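PDB 1YR2: prolyl oligopeptidase from Novosphingobium capsulatum, which probably cleaves oligopeptides on the carboxyl side of proline, and far less readily of alanine, acting as a serine endopeptidase. Local coordinates for residues Asp550-Gly555 with Pro589-Ala594; Leu569-Gly574 with Ala583-Arg588; Pro648-Thr653 with Phe667-Ala672. All coordinates share one frame; numbering follows the deposited sequence.

In the fold
All three contacts are buried in the alpha/beta-hydrolase domain, where helices pack on its central sheet or, in interaction 1, against a loop. Every touching residue of interactions 2 and 3 is buried, whereas Ile552 in interaction 1 is partly exposed. Interactions 1 and 2 are neighbours, their centres about 6 Å apart. The loop of interaction 1 leaves the helix of interaction 2 and runs into the next strand, and Ala593 N lies 2.8 Å from Leu569 O, a probable hydrogen bond. Interaction 3 repeats the strand-to-helix packing two strands across the same sheet. None has a hydrogen bond across it. Interaction 1 sets leucine against a helix backbone, interaction 2 joins aliphatic tips, and interaction 3 adds an aromatic edge.

Interaction 1. Residues Asp550-Gly555 with Pro589-Ala594; sequences DFIAAG and PDLFAA
Gly555, on helix 544-560, and Leu591 bring the two backbones nearest each other, CA to CA 7.3 Å, in a contact within the alpha/beta-hydrolase fold. Here the loop that follows helix 576-587 and leads into strand 594-598 presses on the flank of helix 544-560. Leu591 carries the contact from the loop side. Its CG stands anti to the backbone N (chi1 -166°), which carries CG out toward the helix, where the branch point presents both methyls. One branch, Leu591 CD2, lies 3.9 Å from Ile552 CG2, the two side chains running obliquely to one another. The same methyl lies 3.7 Å from Ile552 O, so the leucine packs on the helix backbone as well as on the Ile552 side chain. The other branch, Leu591 CD1, comes within 4.3 Å of Gly555 C. Glycine suits this point of the helix because a side chain would point straight at Leu591 and the Phe592 ring, while branched leucine can spread its methyls over two residues about one turn apart. Deeper in the domain, Phe551 and Phe592 both pack on Ile571 and Val584, tying helix 544-560 to the strand and helix of the beta-alpha-beta unit whose loop this is. Phe592 also supports its neighbour in sequence: Leu591 CB sits over the centre of the Phe592 ring, 3.9 Å above its plane.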
ATOM      1  N   ASP A 550       5.284  -2.317  22.728  1.00 11.14           N
ATOM      2  CA  ASP A 550       4.428  -1.286  22.129  1.00 10.84           C
ATOM      3  C   ASP A 550       3.025  -1.854  21.897  1.00 11.27           C
ATOM      4  O   ASP A 550       2.014  -1.195  22.121  1.00 11.06           O
ATOM      5  CB  ASP A 550       4.972  -0.766  20.789  1.00 11.13           C
ATOM      6  CG  ASP A 550       6.208   0.115  20.891  1.00 13.98           C
ATOM      7  OD1 ASP A 550       6.569   0.575  21.998  1.00 16.32           O
ATOM      8  OD2 ASP A 550       6.888   0.388  19.855  1.00 12.79           O
ATOM      9  N   PHE A 551       2.960  -3.095  21.464  1.00 10.59           N
ATOM     10  CA  PHE A 551       1.667  -3.683  21.066  1.00 11.35           C
ATOM     11  C   PHE A 551       0.851  -4.061  22.292  1.00 10.73           C
ATOM     12  O   PHE A 551      -0.392  -3.887  22.343  1.00 11.70           O
ATOM     13  CB  PHE A 551       1.947  -4.834  20.143  1.00 10.95           C
ATOM     14  CG  PHE A 551       0.738  -5.374  19.380  1.00  9.76           C
ATOM     15  CD1 PHE A 551       0.094  -4.616  18.396  1.00 11.53           C
ATOM     16  CD2 PHE A 551       0.300  -6.631  19.612  1.00 12.78           C
ATOM     17  CE1 PHE A 551      -1.000  -5.128  17.688  1.00 12.16           C
ATOM     18  CE2 PHE A 551      -0.812  -7.147  18.906  1.00 15.73           C
ATOM     19  CZ  PHE A 551      -1.436  -6.410  17.943  1.00 11.99           C
ATOM     20  N   ILE A 552       1.536  -4.588  23.289  1.00 11.62           N
ATOM     21  CA  ILE A 552       0.897  -4.858  24.555  1.00 12.04           C
ATOM     22  C   ILE A 552       0.369  -3.538  25.155  1.00 11.23           C
ATOM     23  O   ILE A 552      -0.739  -3.496  25.653  1.00 10.62           O
ATOM     24  CB  ILE A 552       1.900  -5.535  25.484  1.00 12.34           C
ATOM     25  CG1 ILE A 552       2.006  -7.029  25.156  1.00 14.12           C
ATOM     26  CG2 ILE A 552       1.472  -5.402  26.922  1.00 13.20           C
ATOM     27  CD1 ILE A 552       3.258  -7.662  25.755  1.00 14.72           C
ATOM     28  N   ALA A 553       1.167  -2.482  25.143  1.00 10.60           N
ATOM     29  CA  ALA A 553       0.699  -1.206  25.630  1.00 10.15           C
ATOM     30  C   ALA A 553      -0.487  -0.639  24.851  1.00 11.19           C
ATOM     31  O   ALA A 553      -1.338   0.065  25.453  1.00 11.20           O
ATOM     32  CB  ALA A 553       1.854  -0.190  25.693  1.00 11.79           C
ATOM     33  N   ALA A 554      -0.570  -0.942  23.545  1.00 10.79           N
ATOM     34  CA  ALA A 554      -1.721  -0.543  22.749  1.00 11.66           C
ATOM     35  C   ALA A 554      -2.979  -1.226  23.285  1.00 10.81           C
ATOM     36  O   ALA A 554      -4.017  -0.570  23.456  1.00 11.93           O
ATOM     37  CB  ALA A 554      -1.546  -0.948  21.252  1.00 12.09           C
ATOM     38  N   GLY A 555      -2.889  -2.547  23.494  1.00 11.28           N
ATOM     39  CA  GLY A 555      -3.979  -3.338  24.045  1.00 11.10           C
ATOM     40  C   GLY A 555      -4.444  -2.837  25.415  1.00 11.79           C
ATOM     41  O   GLY A 555      -5.631  -2.616  25.666  1.00 12.18           O
ATOM     42  N   PRO A 589      -1.068 -13.568  27.804  1.00 15.21           N
ATOM     43  CA  PRO A 589      -2.261 -14.329  27.396  1.00 15.01           C
ATOM     44  C   PRO A 589      -3.515 -13.798  28.075  1.00 16.92           C
ATOM     45  O   PRO A 589      -4.611 -13.896  27.496  1.00 17.83           O
ATOM     46  CB  PRO A 589      -1.954 -15.753  27.835  1.00 14.59           C
ATOM     47  CG  PRO A 589      -0.869 -15.625  28.847  1.00 14.35           C
ATOM     48  CD  PRO A 589      -0.066 -14.415  28.461  1.00 15.06           C
ATOM     49  N   ASP A 590      -3.366 -13.204  29.259  1.00 16.61           N
ATOM     50  CA  ASP A 590      -4.506 -12.605  29.980  1.00 17.24           C
ATOM     51  C   ASP A 590      -5.104 -11.371  29.330  1.00 17.05           C
ATOM     52  O   ASP A 590      -6.235 -11.008  29.631  1.00 15.94           O
ATOM     53  CB  ASP A 590      -4.100 -12.210  31.409  1.00 17.11           C
ATOM     54  CG  ASP A 590      -2.976 -11.188  31.412  1.00 19.96           C
ATOM     55  OD1 ASP A 590      -1.925 -11.424  30.748  1.00 19.68           O
ATOM     56  OD2 ASP A 590      -3.048 -10.110  32.014  1.00 25.15           O
ATOM     57  N   LEU A 591      -4.357 -10.712  28.448  1.00 16.19           N
ATOM     58  CA  LEU A 591      -4.833  -9.477  27.824  1.00 15.79           C
ATOM     59  C   LEU A 591      -5.791  -9.660  26.642  1.00 14.76           C
ATOM     60  O   LEU A 591      -6.537  -8.727  26.307  1.00 14.35           O
ATOM     61  CB  LEU A 591      -3.627  -8.651  27.415  1.00 16.44           C
ATOM     62  CG  LEU A 591      -3.703  -7.183  27.009  1.00 16.75           C
ATOM     63  CD1 LEU A 591      -4.511  -6.305  27.994  1.00 18.64           C
ATOM     64  CD2 LEU A 591      -2.237  -6.697  26.886  1.00 15.93           C
ATOM     65  N   PHE A 592      -5.758 -10.836  26.007  1.00 15.00           N
ATOM     66  CA  PHE A 592      -6.404 -11.087  24.708  1.00 14.43           C
ATOM     67  C   PHE A 592      -7.463 -12.167  24.828  1.00 14.20           C
ATOM     68  O   PHE A 592      -7.231 -13.230  25.393  1.00 14.53           O
ATOM     69  CB  PHE A 592      -5.354 -11.499  23.643  1.00 14.12           C
ATOM     70  CG  PHE A 592      -4.172 -10.563  23.606  1.00 13.53           C
ATOM     71  CD1 PHE A 592      -4.345  -9.246  23.236  1.00 14.33           C
ATOM     72  CD2 PHE A 592      -2.915 -10.970  24.038  1.00 15.91           C
ATOM     73  CE1 PHE A 592      -3.275  -8.350  23.241  1.00 13.56           C
ATOM     74  CE2 PHE A 592      -1.834 -10.078  24.040  1.00 14.81           C
ATOM     75  CZ  PHE A 592      -2.025  -8.762  23.631  1.00 14.10           C
ATOM     76  N   ALA A 593      -8.640 -11.892  24.301  1.00 14.80           N
ATOM     77  CA  ALA A 593      -9.685 -12.910  24.255  1.00 13.63           C
ATOM     78  C   ALA A 593      -9.431 -13.895  23.145  1.00 13.96           C
ATOM     79  O   ALA A 593      -9.774 -15.086  23.275  1.00 12.99           O
ATOM     80  CB  ALA A 593     -11.029 -12.276  24.091  1.00 14.35           C
ATOM     81  N   ALA A 594      -8.874 -13.407  22.039  1.00 13.07           N
ATOM     82  CA  ALA A 594      -8.617 -14.271  20.902  1.00 12.62           C
ATOM     83  C   ALA A 594      -7.489 -13.712  20.085  1.00 12.86           C
ATOM     84  O   ALA A 594      -7.249 -12.546  20.131  1.00 12.23           O
ATOM     85  CB  ALA A 594      -9.848 -14.412  20.065  1.00 13.32           C
TER

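Interaction 2. Residues Leu569-Gly574 with Ala583-Arg588; sequences LAIEGG and AVTNQR
Ile571 reaches from strand 569-574 to helix 576-587 with a single methyl, CD1, which lies 3.6 Å from Val584 CG2. That is the tight part of the contact, although the backbones remain well apart, with 9.2 Å between Ile571 CA and Thr585 CA. The long branch of Ile571 leaves between the backbone N and the carbonyl carbon (chi1 49°) and, extended beyond that, spans the gap to the helix. Beta-branched aliphatic residues suit both sides, giving compact, apolar surfaces. Thr585 is a looser partner, its OG1 4.0 Å from Ile571 CD1; this hydroxyl can lie against a methyl in a buried place because it is hydrogen-bonded to Ile581 O, one turn back in its own helix. Ile571 also touches Leu492 on strand 490-493. At the end of the helix, and just past it at Arg588, the character changes: Gln587 and Arg588 are partly exposed and polar, and the Arg588 guanidinium makes salt bridges to Glu556 and Asp590. The strand and helix belong to a right-handed beta-alpha-beta unit completed by strand 594-598, and the Gly-X-Ser-X-Gly pattern of Gly573, Ser575 and Gly577 spans strand end, turn and helix start, consistent with the nucleophile elbow of alpha/beta-hydrolases.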
ATOM      1  N   LEU A 569     -10.857  -7.951  23.613  1.00 12.69           N
ATOM      2  CA  LEU A 569      -9.767  -7.641  22.681  1.00 12.72           C
ATOM      3  C   LEU A 569      -9.302  -8.845  21.854  1.00 12.98           C
ATOM      4  O   LEU A 569      -8.921  -9.898  22.397  1.00 14.41           O
ATOM      5  CB  LEU A 569      -8.574  -7.052  23.460  1.00 13.26           C
ATOM      6  CG  LEU A 569      -7.405  -6.537  22.650  1.00 11.71           C
ATOM      7  CD1 LEU A 569      -7.802  -5.492  21.632  1.00 11.20           C
ATOM      8  CD2 LEU A 569      -6.374  -5.997  23.600  1.00 13.05           C
ATOM      9  N   ALA A 570      -9.355  -8.712  20.540  1.00 12.24           N
ATOM     10  CA  ALA A 570      -8.782  -9.689  19.614  1.00 11.75           C
ATOM     11  C   ALA A 570      -7.604  -9.062  18.880  1.00 12.26           C
ATOM     12  O   ALA A 570      -7.607  -7.864  18.595  1.00 12.63           O
ATOM     13  CB  ALA A 570      -9.806 -10.134  18.592  1.00 11.65           C
ATOM     14  N   ILE A 571      -6.610  -9.883  18.512  1.00 12.22           N
ATOM     15  CA  ILE A 571      -5.439  -9.362  17.807  1.00 11.67           C
ATOM     16  C   ILE A 571      -5.174 -10.173  16.562  1.00 13.50           C
ATOM     17  O   ILE A 571      -5.426 -11.369  16.533  1.00 11.48           O
ATOM     18  CB  ILE A 571      -4.190  -9.357  18.710  1.00 12.26           C
ATOM     19  CG1 ILE A 571      -3.994 -10.718  19.424  1.00 12.04           C
ATOM     20  CG2 ILE A 571      -4.316  -8.258  19.709  1.00 13.71           C
ATOM     21  CD1 ILE A 571      -2.645 -10.860  20.169  1.00 14.24           C
ATOM     22  N   GLU A 572      -4.694  -9.513  15.510  1.00 13.24           N
ATOM     23  CA  GLU A 572      -4.406 -10.194  14.243  1.00 15.14           C
ATOM     24  C   GLU A 572      -3.099  -9.611  13.729  1.00 14.10           C
ATOM     25  O   GLU A 572      -2.799  -8.430  13.956  1.00 13.07           O
ATOM     26  CB  GLU A 572      -5.544  -9.916  13.243  1.00 17.11           C
ATOM     27  CG  GLU A 572      -5.480 -10.774  11.990  1.00 27.51           C
ATOM     28  CD  GLU A 572      -6.680 -10.640  11.008  1.00 31.74           C
ATOM     29  OE1 GLU A 572      -7.791 -10.205  11.395  1.00 35.18           O
ATOM     30  OE2 GLU A 572      -6.483 -10.966   9.810  1.00 40.53           O
ATOM     31  N   GLY A 573      -2.369 -10.439  12.974  1.00 13.99           N
ATOM     32  CA  GLY A 573      -1.159 -10.023  12.314  1.00 14.21           C
ATOM     33  C   GLY A 573      -0.681 -11.127  11.397  1.00 13.75           C
ATOM     34  O   GLY A 573      -1.109 -12.274  11.560  1.00 14.31           O
ATOM     35  N   GLY A 574       0.133 -10.785  10.396  1.00 14.39           N
ATOM     36  CA  GLY A 574       0.620 -11.730   9.388  1.00 14.88           C
ATOM     37  C   GLY A 574       2.127 -11.621   9.114  1.00 15.25           C
ATOM     38  O   GLY A 574       2.680 -10.510   9.081  1.00 15.16           O
ATOM     39  N   ALA A 583       4.239 -13.837  19.934  1.00 12.82           N
ATOM     40  CA  ALA A 583       5.074 -13.412  21.032  1.00 11.69           C
ATOM     41  C   ALA A 583       4.236 -12.735  22.136  1.00 12.19           C
ATOM     42  O   ALA A 583       4.411 -13.037  23.303  1.00 11.48           O
ATOM     43  CB  ALA A 583       6.150 -12.479  20.546  1.00 13.21           C
ATOM     44  N   VAL A 584       3.331 -11.820  21.779  1.00 10.79           N
ATOM     45  CA  VAL A 584       2.540 -11.141  22.808  1.00 11.44           C
ATOM     46  C   VAL A 584       1.514 -12.131  23.430  1.00 11.47           C
ATOM     47  O   VAL A 584       1.131 -11.982  24.586  1.00 13.01           O
ATOM     48  CB  VAL A 584       1.845  -9.849  22.309  1.00 10.04           C
ATOM     49  CG1 VAL A 584       2.854  -8.904  21.765  1.00 10.98           C
ATOM     50  CG2 VAL A 584       0.700 -10.172  21.262  1.00 10.15           C
ATOM     51  N   THR A 585       1.106 -13.153  22.693  1.00 11.76           N
ATOM     52  CA  THR A 585       0.191 -14.165  23.220  1.00 11.14           C
ATOM     53  C   THR A 585       0.883 -14.975  24.356  1.00 11.22           C
ATOM     54  O   THR A 585       0.275 -15.247  25.362  1.00 12.29           O
ATOM     55  CB  THR A 585      -0.327 -15.117  22.100  1.00 10.40           C
ATOM     56  OG1 THR A 585      -1.228 -14.434  21.192  1.00 12.23           O
ATOM     57  CG2 THR A 585      -1.147 -16.240  22.708  1.00 13.13           C
ATOM     58  N   ASN A 586       2.151 -15.337  24.185  1.00 11.61           N
ATOM     59  CA  ASN A 586       2.921 -15.995  25.249  1.00 11.44           C
ATOM     60  C   ASN A 586       3.132 -15.089  26.435  1.00 12.86           C
ATOM     61  O   ASN A 586       3.078 -15.558  27.564  1.00 13.72           O
ATOM     62  CB  ASN A 586       4.286 -16.474  24.738  1.00 11.49           C
ATOM     63  CG  ASN A 586       4.187 -17.668  23.849  1.00 11.65           C
ATOM     64  OD1 ASN A 586       3.239 -18.442  23.967  1.00 11.05           O
ATOM     65  ND2 ASN A 586       5.144 -17.839  22.950  1.00 10.10           N
ATOM     66  N   GLN A 587       3.424 -13.803  26.191  1.00 12.65           N
ATOM     67  CA  GLN A 587       3.834 -12.882  27.262  1.00 12.48           C
ATOM     68  C   GLN A 587       2.631 -12.390  28.086  1.00 12.48           C
ATOM     69  O   GLN A 587       2.709 -12.280  29.328  1.00 12.22           O
ATOM     70  CB  GLN A 587       4.661 -11.710  26.690  1.00 12.84           C
ATOM     71  CG  GLN A 587       5.953 -12.154  26.045  1.00 13.99           C
ATOM     72  CD  GLN A 587       6.799 -11.012  25.434  1.00 16.03           C
ATOM     73  OE1 GLN A 587       6.442  -9.848  25.535  1.00 17.67           O
ATOM     74  NE2 GLN A 587       7.942 -11.369  24.829  1.00 15.41           N
ATOM     75  N   ARG A 588       1.504 -12.144  27.411  1.00 11.92           N
ATOM     76  CA  ARG A 588       0.308 -11.590  28.060  1.00 13.43           C
ATOM     77  C   ARG A 588      -0.966 -12.265  27.583  1.00 13.30           C
ATOM     78  O   ARG A 588      -1.863 -11.622  27.062  1.00 14.08           O
ATOM     79  CB  ARG A 588       0.226 -10.084  27.841  1.00 12.89           C
ATOM     80  CG  ARG A 588       1.280  -9.316  28.586  1.00 15.31           C
ATOM     81  CD  ARG A 588       1.214  -9.408  30.088  1.00 16.13           C
ATOM     82  NE  ARG A 588      -0.119  -9.057  30.560  1.00 16.90           N
ATOM     83  CZ  ARG A 588      -0.523  -7.790  30.722  1.00 19.88           C
ATOM     84  NH1 ARG A 588       0.304  -6.791  30.503  1.00 20.35           N
ATOM     85  NH2 ARG A 588      -1.747  -7.527  31.138  1.00 21.12           N
TER

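Interaction 3. Residues Pro648-Thr653 with Phe667-Ala672; sequences PAILVT and FKYTAA. Unlike the reference sequence in segment 667-672: Phe667 (reference Leu).
Val652 and Tyr669 join strand 649-654 to helix 664-675, the first two elements of a beta-alpha-beta unit in the alpha/beta-hydrolase fold. The short segments run nearly antiparallel, at 158°, with their axes 9.5 Å apart. Early in the helix segment, Lys668 forms salt bridges through NZ with Asp59, Glu65 and Asp603, so the helix has charged as well as apolar partners. Tyr669 comes next and points at the sheet: with CG anti to the backbone N (chi1 173°), the ring extends across the gap. It meets the valine with its edge, Val652 CG2 lying near the ring plane and 3.9 Å from Tyr669 CE2. At the far end of the ring, Tyr669 OH approaches Ile650 CD1 at 4.1 Å, the two side chains crossing at about a right angle. Tyrosine is long enough to touch two strand residues whose side chains emerge on the same face of the sheet. Thr670 then sits where the backbones are nearest, its CA 7.2 Å from Val652 CA, and the two side chains run past each other in opposite directions. Its hydroxyl is hydrogen-bonded back to Ser666 O, and the same Thr670 OG1 rests 3.7 Å from Val652 CG2.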
ATOM      1  N   PRO A 648      -5.601 -17.349  25.207  1.00 12.60           N
ATOM      2  CA  PRO A 648      -6.732 -16.961  24.381  1.00 12.52           C
ATOM      3  C   PRO A 648      -7.121 -18.080  23.411  1.00 12.40           C
ATOM      4  O   PRO A 648      -6.382 -19.058  23.181  1.00 13.83           O
ATOM      5  CB  PRO A 648      -6.207 -15.763  23.591  1.00 12.49           C
ATOM      6  CG  PRO A 648      -4.820 -15.557  23.970  1.00 14.38           C
ATOM      7  CD  PRO A 648      -4.385 -16.560  24.925  1.00 11.05           C
ATOM      8  N   ALA A 649      -8.285 -17.922  22.830  1.00 11.28           N
ATOM      9  CA  ALA A 649      -8.631 -18.728  21.636  1.00 11.56           C
ATOM     10  C   ALA A 649      -7.680 -18.283  20.532  1.00 11.06           C
ATOM     11  O   ALA A 649      -7.443 -17.091  20.373  1.00 12.68           O
ATOM     12  CB  ALA A 649     -10.061 -18.494  21.233  1.00 11.32           C
ATOM     13  N   ILE A 650      -7.159 -19.225  19.747  1.00 10.94           N
ATOM     14  CA  ILE A 650      -6.166 -18.935  18.746  1.00 10.62           C
ATOM     15  C   ILE A 650      -6.487 -19.686  17.483  1.00 12.28           C
ATOM     16  O   ILE A 650      -6.767 -20.892  17.541  1.00 13.28           O
ATOM     17  CB  ILE A 650      -4.742 -19.350  19.219  1.00 10.85           C
ATOM     18  CG1 ILE A 650      -4.324 -18.601  20.479  1.00 11.83           C
ATOM     19  CG2 ILE A 650      -3.716 -19.123  18.109  1.00 11.50           C
ATOM     20  CD1 ILE A 650      -3.037 -19.109  21.120  1.00 12.98           C
ATOM     21  N   LEU A 651      -6.512 -18.970  16.359  1.00 11.85           N
ATOM     22  CA  LEU A 651      -6.724 -19.583  15.050  1.00 11.45           C
ATOM     23  C   LEU A 651      -5.518 -19.188  14.221  1.00 11.54           C
ATOM     24  O   LEU A 651      -5.420 -18.053  13.693  1.00 11.98           O
ATOM     25  CB  LEU A 651      -8.027 -19.092  14.413  1.00 11.60           C
ATOM     26  CG  LEU A 651      -8.445 -19.665  13.061  1.00 13.67           C
ATOM     27  CD1 LEU A 651      -8.603 -21.157  13.179  1.00 13.31           C
ATOM     28  CD2 LEU A 651      -9.712 -18.971  12.584  1.00 14.08           C
ATOM     29  N   VAL A 652      -4.592 -20.128  14.129  1.00 10.78           N
ATOM     30  CA  VAL A 652      -3.432 -20.025  13.267  1.00 12.38           C
ATOM     31  C   VAL A 652      -3.861 -20.239  11.797  1.00 12.51           C
ATOM     32  O   VAL A 652      -4.655 -21.140  11.493  1.00 13.80           O
ATOM     33  CB  VAL A 652      -2.394 -21.063  13.678  1.00 10.88           C
ATOM     34  CG1 VAL A 652      -1.139 -20.970  12.821  1.00 13.02           C
ATOM     35  CG2 VAL A 652      -2.143 -20.993  15.209  1.00 12.55           C
ATOM     36  N   THR A 653      -3.397 -19.415  10.874  1.00 14.08           N
ATOM     37  CA  THR A 653      -3.757 -19.643   9.445  1.00 14.19           C
ATOM     38  C   THR A 653      -2.544 -19.692   8.571  1.00 14.83           C
ATOM     39  O   THR A 653      -1.578 -18.925   8.767  1.00 13.47           O
ATOM     40  CB  THR A 653      -4.713 -18.558   8.898  1.00 15.23           C
ATOM     41  OG1 THR A 653      -4.045 -17.301   8.975  1.00 13.72           O
ATOM     42  CG2 THR A 653      -5.967 -18.391   9.748  1.00 14.82           C
ATOM     43  N   PHE A 667       2.758 -25.034  11.755  1.00 13.58           N
ATOM     44  CA  PHE A 667       2.435 -26.382  12.103  1.00 12.22           C
ATOM     45  C   PHE A 667       3.038 -26.698  13.465  1.00 12.56           C
ATOM     46  O   PHE A 667       2.343 -27.253  14.322  1.00 13.11           O
ATOM     47  CB  PHE A 667       2.991 -27.369  11.070  1.00 11.84           C
ATOM     48  CG  PHE A 667       2.372 -27.294   9.677  1.00 10.20           C
ATOM     49  CD1 PHE A 667       1.275 -26.489   9.365  1.00 11.10           C
ATOM     50  CD2 PHE A 667       2.953 -28.075   8.655  1.00 12.15           C
ATOM     51  CE1 PHE A 667       0.792 -26.435   8.106  1.00 12.47           C
ATOM     52  CE2 PHE A 667       2.455 -28.045   7.368  1.00 15.51           C
ATOM     53  CZ  PHE A 667       1.360 -27.261   7.087  1.00 14.55           C
ATOM     54  N   LYS A 668       4.323 -26.406  13.693  1.00 12.72           N
ATOM     55  CA  LYS A 668       4.987 -26.781  14.974  1.00 13.03           C
ATOM     56  C   LYS A 668       4.416 -25.979  16.128  1.00 13.10           C
ATOM     57  O   LYS A 668       4.246 -26.497  17.231  1.00 12.54           O
ATOM     58  CB  LYS A 668       6.505 -26.530  14.907  1.00 13.40           C
ATOM     59  CG  LYS A 668       7.214 -27.506  13.944  1.00 16.79           C
ATOM     60  CD  LYS A 668       8.704 -27.623  14.262  1.00 17.76           C
ATOM     61  CE  LYS A 668       9.358 -26.281  14.417  1.00 15.56           C
ATOM     62  NZ  LYS A 668      10.828 -26.410  14.492  1.00 14.42           N
ATOM     63  N   TYR A 669       4.107 -24.706  15.866  1.00 11.86           N
ATOM     64  CA  TYR A 669       3.513 -23.817  16.866  1.00 11.41           C
ATOM     65  C   TYR A 669       2.155 -24.334  17.310  1.00 11.74           C
ATOM     66  O   TYR A 669       1.884 -24.380  18.492  1.00 11.25           O
ATOM     67  CB  TYR A 669       3.384 -22.394  16.292  1.00 10.85           C
ATOM     68  CG  TYR A 669       2.661 -21.446  17.152  1.00  9.89           C
ATOM     69  CD1 TYR A 669       3.260 -20.919  18.296  1.00 11.88           C
ATOM     70  CD2 TYR A 669       1.427 -20.946  16.775  1.00 12.05           C
ATOM     71  CE1 TYR A 669       2.582 -19.992  19.116  1.00 10.66           C
ATOM     72  CE2 TYR A 669       0.750 -20.021  17.578  1.00 11.75           C
ATOM     73  CZ  TYR A 669       1.347 -19.526  18.728  1.00 12.31           C
ATOM     74  OH  TYR A 669       0.655 -18.609  19.490  1.00 10.99           O
ATOM     75  N   THR A 670       1.344 -24.785  16.364  1.00 11.77           N
ATOM     76  CA  THR A 670       0.038 -25.387  16.678  1.00 12.55           C
ATOM     77  C   THR A 670       0.163 -26.684  17.496  1.00 11.33           C
ATOM     78  O   THR A 670      -0.590 -26.943  18.445  1.00 12.24           O
ATOM     79  CB  THR A 670      -0.705 -25.682  15.342  1.00 12.65           C
ATOM     80  OG1 THR A 670      -0.948 -24.441  14.655  1.00 13.34           O
ATOM     81  CG2 THR A 670      -2.088 -26.284  15.631  1.00 13.61           C
ATOM     82  N   ALA A 671       1.092 -27.544  17.107  1.00 11.93           N
ATOM     83  CA  ALA A 671       1.351 -28.770  17.862  1.00 11.64           C
ATOM     84  C   ALA A 671       1.718 -28.448  19.297  1.00 12.14           C
ATOM     85  O   ALA A 671       1.222 -29.100  20.204  1.00 13.20           O
ATOM     86  CB  ALA A 671       2.424 -29.644  17.186  1.00 11.87           C
ATOM     87  N   ALA A 672       2.553 -27.421  19.504  1.00 12.79           N
ATOM     88  CA  ALA A 672       2.961 -27.000  20.815  1.00 12.76           C
ATOM     89  C   ALA A 672       1.789 -26.500  21.646  1.00 14.02           C
ATOM     90  O   ALA A 672       1.629 -26.940  22.814  1.00 13.52           O
ATOM     91  CB  ALA A 672       4.098 -25.906  20.761  1.00 13.32           C
TER